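Local coordinates for protein deoxyhypusine synthase, putative (Entamoeba histolytica, PDB 7L9R) that probably works as a deoxyhypusine synthase, the NAD-dependent enzyme that transfers the aminobutyl group of spermidine to a lysine of the translation factor eIF5A, at residues Glu172-Ile177 with Val240-Asp245; Glu164-Trp169 with Asp224-Thr229. All coordinates share one frame; numbering follows the deposited sequence. Where two conformers were deposited one is given.

In the fold
Helix 160-179 serves two neighbours at different points along its length, as long helices often do. Its residues 172-177 meet the loop 240-245 in contact 1, while residues 164-169, nearer the N-terminal end of the same helix, meet the start of helix 226-237 in contact 2; the centres lie about 12 Å apart. Contact 1 is buried and wholly aliphatic, and its loop continues into the interface with a second subunit. Contact 2 is partly buried, and a lysine takes part through its carbon chain, its charged end going on to Glu233, outside the two segments. Phe227 joins the two, its CE1 lying 3.9 Å from Ile174 CG1 and its CZ 4.1 Å from Leu242 CD2.

Contact 1: residues Glu172-Ile177 with Val240-Asp245; sequences EFILDI and VRLMVD
Ile177, one of two isoleucines that receive Leu242, also lays its CG1 over one face of the Phe173 ring, 4.2 Å above the plane and offset toward the rim. Met195, Met196 and Arg199 of helix 189-200 touch the ring too, which does not itself reach the loop.

Across the contact, Leu242 divides its two methyls between successive turns of the helix. CD2 approaches Ile174, where it lies 4.3 Å from CG2; CD1 goes to Ile177 and stands 4.4 Å from its CG2. Both isoleucines hold CG2 anti to the backbone N (chi1 -68° in each), which aims their short branches at the loop and leaves the longer CG1 arms for other neighbours. Leu242 thus seats the connection between helices 226-237 and 247-258 on helix 160-179. Leu192 and Phe187 add to the surroundings of Ile177, and Leu234 to those of Ile174.

The loop then enters the subunit interface, where Val244 packs on Val247 of the second subunit. Asp245 OD1 caps the N of Val247 in its own chain and also accepts a bond from Val244 N of the second subunit, a pairing returned in the other direction.

Methyl against methyl at such spacing is ordinary van der Waals contact without directional bonds. Attachment here therefore rests on shape and the exclusion of water, while the backbone bonds of Met243 and Asp245 to Phe187 help to fix the loop's path.

Contact 2: residues Glu164-Trp169 with Asp224-Thr229; sequences EKTKQW and DGLFGT
Leu226 and Lys167 form the main apolar contact, their side chains crossing at about a right angle. The lysine uses its aliphatic middle: its CD lies 3.8 Å from Leu226 CD1, and its CG is equally close to that methyl. Bends at chi2 (-143°) and chi3 (-91°) carry the chain past the leucine instead of straight out from the helix. The other leucine branch turns to Thr166, whose CG2 comes within 4.1 Å of Leu226 CD2. That methyl is placed anti to the backbone N (chi1 -55°), and Met130 and Phe133 also pack on the threonine.

These residues belong to a Rossmann-like fold, a parallel sheet with strand order 3-2-1-4-5-6. Helix 226-237 follows strand 216-218, which is outermost in the sheet within this chain, and it packs on helix 160-179 beyond that edge.

Among the polar groups, Lys167 NZ pairs in a salt bridge with Glu233 OE2, two turns further along helix 226-237, so the lysine links the helices by charge as well as by carbon. On its way NZ makes a loose approach, 4.4 Å, to Thr229 CG2. Thr166 OG1 bonds locally, to Leu162 O one turn earlier in its own helix.

The helix start is held by a backbone bond and by a carboxylate from another helix. Gly225, at the N-cap position, offers its O to Thr229 N at 3.1 Å. Phe227 N, in the first turn, is bonded by Glu126 OE2 from helix 124-130, where the carboxylate probably also gains from the positive end of the helix dipole.

Contact 1: residues Glu172-Ile177 with Val240-Asp245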
loop_
_atom_site.group_PDB
_atom_site.type_symbol
_atom_site.label_atom_id
_atom_site.label_comp_id
_atom_site.label_asym_id
_atom_site.label_seq_id
_atom_site.Cartn_x
_atom_site.Cartn_y
_atom_site.Cartn_z
ATOM N N GLU B 172 11.242 25.967 -29.381
ATOM C CA GLU B 172 10.938 26.589 -30.665
ATOM C C GLU B 172 9.438 26.782 -30.835
ATOM O O GLU B 172 8.991 27.811 -31.354
ATOM C CB GLU B 172 11.520 25.754 -31.806
ATOM C CG GLU B 172 13.039 25.712 -31.818
ATOM C CD GLU B 172 13.589 24.939 -32.997
ATOM O OE1 GLU B 172 13.005 25.043 -34.099
ATOM O OE2 GLU B 172 14.604 24.230 -32.824
ATOM N N PHE B 173 8.645 25.813 -30.372
ATOM C CA PHE B 173 7.194 25.954 -30.413
ATOM C C PHE B 173 6.726 27.119 -29.546
ATOM O O PHE B 173 5.878 27.913 -29.967
ATOM C CB PHE B 173 6.544 24.640 -29.978
ATOM C CG PHE B 173 5.088 24.758 -29.622
ATOM C CD1 PHE B 173 4.115 24.823 -30.609
ATOM C CD2 PHE B 173 4.688 24.747 -28.293
ATOM C CE1 PHE B 173 2.769 24.913 -30.276
ATOM C CE2 PHE B 173 3.349 24.838 -27.951
ATOM C CZ PHE B 173 2.387 24.915 -28.942
ATOM N N ILE B 174 7.273 27.242 -28.338
ATOM C CA ILE B 174 6.875 28.332 -27.453
ATOM C C ILE B 174 7.231 29.675 -28.079
ATOM O O ILE B 174 6.444 30.629 -28.038
ATOM C CB ILE B 174 7.523 28.153 -26.068
ATOM C CG1 ILE B 174 6.927 26.931 -25.370
ATOM C CG2 ILE B 174 7.301 29.397 -25.213
ATOM C CD1 ILE B 174 7.708 26.468 -24.157
ATOM N N LEU B 175 8.423 29.772 -28.668
ATOM C CA LEU B 175 8.843 31.018 -29.298
ATOM C C LEU B 175 8.043 31.317 -30.563
ATOM O O LEU B 175 7.795 32.488 -30.872
ATOM C CB LEU B 175 10.336 30.966 -29.617
ATOM C CG LEU B 175 11.276 30.934 -28.415
ATOM C CD1 LEU B 175 12.707 30.677 -28.870
ATOM C CD2 LEU B 175 11.174 32.228 -27.623
ATOM N N ASP B 176 7.641 30.283 -31.311
ATOM C CA ASP B 176 6.839 30.516 -32.511
ATOM C C ASP B 176 5.481 31.102 -32.160
ATOM O O ASP B 176 4.941 31.919 -32.916
ATOM C CB ASP B 176 6.676 29.233 -33.326
ATOM C CG ASP B 176 7.813 29.018 -34.306
ATOM O OD1 ASP B 176 8.829 29.739 -34.211
ATOM O OD2 ASP B 176 7.685 28.145 -35.190
ATOM N N ILE B 177 4.894 30.677 -31.037
ATOM C CA ILE B 177 3.607 31.238 -30.642
ATOM C C ILE B 177 3.735 32.733 -30.405
ATOM O O ILE B 177 2.880 33.522 -30.829
ATOM C CB ILE B 177 3.082 30.538 -29.376
ATOM C CG1 ILE B 177 2.702 29.090 -29.656
ATOM C CG2 ILE B 177 1.926 31.324 -28.777
ATOM C CD1 ILE B 177 2.276 28.370 -28.419
ATOM N N VAL B 240 9.316 35.414 -21.114
ATOM C CA VAL B 240 8.291 34.566 -21.710
ATOM C C VAL B 240 6.942 35.235 -21.490
ATOM O O VAL B 240 6.532 35.469 -20.347
ATOM C CB VAL B 240 8.320 33.149 -21.116
ATOM C CG1 VAL B 240 7.001 32.430 -21.374
ATOM C CG2 VAL B 240 9.468 32.351 -21.713
ATOM N N ARG B 241 6.244 35.525 -22.584
ATOM C CA ARG B 241 4.949 36.186 -22.544
ATOM C C ARG B 241 3.778 35.223 -22.699
ATOM O O ARG B 241 2.624 35.658 -22.646
ATOM C CB ARG B 241 4.900 37.276 -23.616
ATOM C CG ARG B 241 5.972 38.336 -23.404
ATOM C CD ARG B 241 6.025 39.327 -24.542
ATOM N NE ARG B 241 6.904 38.874 -25.611
ATOM C CZ ARG B 241 6.491 38.286 -26.725
ATOM N NH1 ARG B 241 5.209 38.042 -26.941
ATOM N NH2 ARG B 241 7.386 37.936 -27.645
ATOM N N LEU B 242 4.047 33.939 -22.910
ATOM C CA LEU B 242 2.984 32.948 -22.968
ATOM C C LEU B 242 2.221 32.912 -21.649
ATOM O O LEU B 242 2.811 32.959 -20.566
ATOM C CB LEU B 242 3.567 31.570 -23.281
ATOM C CG LEU B 242 2.599 30.390 -23.332
ATOM C CD1 LEU B 242 1.627 30.530 -24.493
ATOM C CD2 LEU B 242 3.372 29.079 -23.431
ATOM N N MET B 243 0.898 32.833 -21.746
ATOM C CA MET B 243 0.023 32.686 -20.595
ATOM C C MET B 243 -0.823 31.433 -20.779
ATOM O O MET B 243 -1.190 31.075 -21.902
ATOM C CB MET B 243 -0.851 33.924 -20.431
ATOM C CG MET B 243 -0.025 35.169 -20.186
ATOM S SD MET B 243 -0.964 36.694 -20.023
ATOM C CE MET B 243 -2.162 36.500 -21.335
ATOM N N VAL B 244 -1.122 30.755 -19.673
ATOM C CA VAL B 244 -1.859 29.496 -19.711
ATOM C C VAL B 244 -3.070 29.624 -18.799
ATOM O O VAL B 244 -2.925 29.726 -17.574
ATOM C CB VAL B 244 -0.995 28.295 -19.304
ATOM C CG1 VAL B 244 -1.846 27.036 -19.218
ATOM C CG2 VAL B 244 0.138 28.079 -20.300
ATOM N N ASP B 245 -4.261 29.629 -19.395
ATOM C CA ASP B 245 -5.508 29.695 -18.650
ATOM C C ASP B 245 -6.067 28.298 -18.422
ATOM O O ASP B 245 -6.047 27.450 -19.320
ATOM C CB ASP B 245 -6.552 30.537 -19.378
ATOM C CG ASP B 245 -7.924 30.434 -18.734
ATOM O OD1 ASP B 245 -8.015 30.577 -17.493
ATOM O OD2 ASP B 245 -8.910 30.181 -19.459
#

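Contact 2: residues Glu164-Trp169 with Asp224-Thr229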
loop_
_atom_site.group_PDB
_atom_site.type_symbol
_atom_site.label_atom_id
_atom_site.label_comp_id
_atom_site.label_asym_id
_atom_site.label_seq_id
_atom_site.Cartn_x
_atom_site.Cartn_y
_atom_site.Cartn_z
ATOM N N GLU B 164 17.333 16.877 -24.703
ATOM C CA GLU B 164 17.701 18.169 -25.266
ATOM C C GLU B 164 16.985 18.421 -26.587
ATOM O O GLU B 164 16.508 19.536 -26.833
ATOM C CB GLU B 164 19.217 18.260 -25.436
ATOM C CG GLU B 164 19.723 19.679 -25.668
ATOM C CD GLU B 164 19.238 20.664 -24.608
ATOM O OE1 GLU B 164 19.090 20.265 -23.428
ATOM O OE2 GLU B 164 19.000 21.840 -24.959
ATOM N N LYS B 165 16.894 17.402 -27.449
ATOM C CA LYS B 165 16.135 17.553 -28.688
ATOM C C LYS B 165 14.672 17.866 -28.394
ATOM O O LYS B 165 14.060 18.715 -29.054
ATOM C CB LYS B 165 16.257 16.291 -29.545
ATOM N N THR B 166 14.098 17.201 -27.392
ATOM C CA THR B 166 12.713 17.476 -27.036
ATOM C C THR B 166 12.563 18.885 -26.478
ATOM O O THR B 166 11.611 19.593 -26.827
ATOM C CB THR B 166 12.219 16.434 -26.035
ATOM O OG1 THR B 166 12.430 15.126 -26.578
ATOM C CG2 THR B 166 10.734 16.633 -25.729
ATOM N N LYS B 167 13.496 19.309 -25.614
ATOM C CA LYS B 167 13.439 20.659 -25.057
ATOM C C LYS B 167 13.593 21.713 -26.147
ATOM O O LYS B 167 12.913 22.747 -26.124
ATOM C CB LYS B 167 14.520 20.844 -23.987
ATOM C CG LYS B 167 14.227 20.161 -22.665
ATOM C CD LYS B 167 14.716 20.997 -21.492
ATOM C CE LYS B 167 16.131 20.633 -21.091
ATOM N NZ LYS B 167 16.418 21.006 -19.677
ATOM N N GLN B 168 14.500 21.476 -27.101
ATOM C CA GLN B 168 14.680 22.422 -28.197
ATOM C C GLN B 168 13.405 22.546 -29.018
ATOM O O GLN B 168 12.981 23.656 -29.359
ATOM C CB GLN B 168 15.849 21.989 -29.084
ATOM N N TRP B 169 12.765 21.415 -29.319
ATOM C CA TRP B 169 11.500 21.439 -30.045
ATOM C C TRP B 169 10.443 22.228 -29.282
ATOM O O TRP B 169 9.783 23.111 -29.844
ATOM C CB TRP B 169 11.028 20.004 -30.302
ATOM C CG TRP B 169 9.882 19.887 -31.268
ATOM C CD1 TRP B 169 9.964 19.667 -32.619
ATOM C CD2 TRP B 169 8.483 19.979 -30.963
ATOM N NE1 TRP B 169 8.707 19.622 -33.167
ATOM C CE2 TRP B 169 7.779 19.805 -32.175
ATOM C CE3 TRP B 169 7.758 20.201 -29.788
ATOM C CZ2 TRP B 169 6.387 19.842 -32.242
ATOM C CZ3 TRP B 169 6.377 20.237 -29.854
ATOM C CH2 TRP B 169 5.704 20.057 -31.073
ATOM N N ASP B 224 3.558 21.922 -15.219
ATOM C CA ASP B 224 4.320 21.313 -14.135
ATOM C C ASP B 224 5.325 20.284 -14.640
ATOM O O ASP B 224 6.093 19.744 -13.842
ATOM C CB ASP B 224 3.370 20.661 -13.116
ATOM C CG ASP B 224 4.087 20.180 -11.857
ATOM O OD1 ASP B 224 4.650 21.023 -11.121
ATOM O OD2 ASP B 224 4.083 18.957 -11.599
ATOM N N GLY B 225 5.342 20.002 -15.944
ATOM C CA GLY B 225 6.262 19.059 -16.523
ATOM C C GLY B 225 7.354 19.726 -17.333
ATOM O O GLY B 225 7.644 20.922 -17.181
ATOM N N LEU B 226 7.958 18.943 -18.235
ATOM C CA LEU B 226 9.072 19.442 -19.037
ATOM C C LEU B 226 8.681 20.694 -19.816
ATOM O O LEU B 226 9.502 21.608 -19.982
ATOM C CB LEU B 226 9.557 18.351 -19.990
ATOM C CG LEU B 226 10.826 18.654 -20.778
ATOM C CD1 LEU B 226 11.989 18.879 -19.823
ATOM C CD2 LEU B 226 11.129 17.528 -21.763
ATOM N N PHE B 227 7.425 20.767 -20.275
ATOM C CA PHE B 227 6.924 21.989 -20.905
ATOM C C PHE B 227 7.134 23.205 -20.007
ATOM O O PHE B 227 7.565 24.264 -20.476
ATOM C CB PHE B 227 5.444 21.833 -21.273
ATOM C CG PHE B 227 4.895 22.967 -22.108
ATOM C CD1 PHE B 227 5.029 22.964 -23.485
ATOM C CD2 PHE B 227 4.228 24.024 -21.515
ATOM C CE1 PHE B 227 4.524 24.004 -24.252
ATOM C CE2 PHE B 227 3.722 25.061 -22.273
ATOM C CZ PHE B 227 3.875 25.055 -23.644
ATOM N N GLY B 228 6.855 23.070 -18.708
ATOM C CA GLY B 228 7.060 24.192 -17.803
ATOM C C GLY B 228 8.530 24.497 -17.583
ATOM O O GLY B 228 8.926 25.662 -17.515
ATOM N N THR B 229 9.363 23.456 -17.502
ATOM C CA THR B 229 10.809 23.661 -17.440
ATOM C C THR B 229 11.302 24.490 -18.621
ATOM O O THR B 229 12.126 25.397 -18.450
ATOM C CB THR B 229 11.532 22.314 -17.411
ATOM O OG1 THR B 229 11.042 21.527 -16.319
ATOM C CG2 THR B 229 13.042 22.511 -17.268
#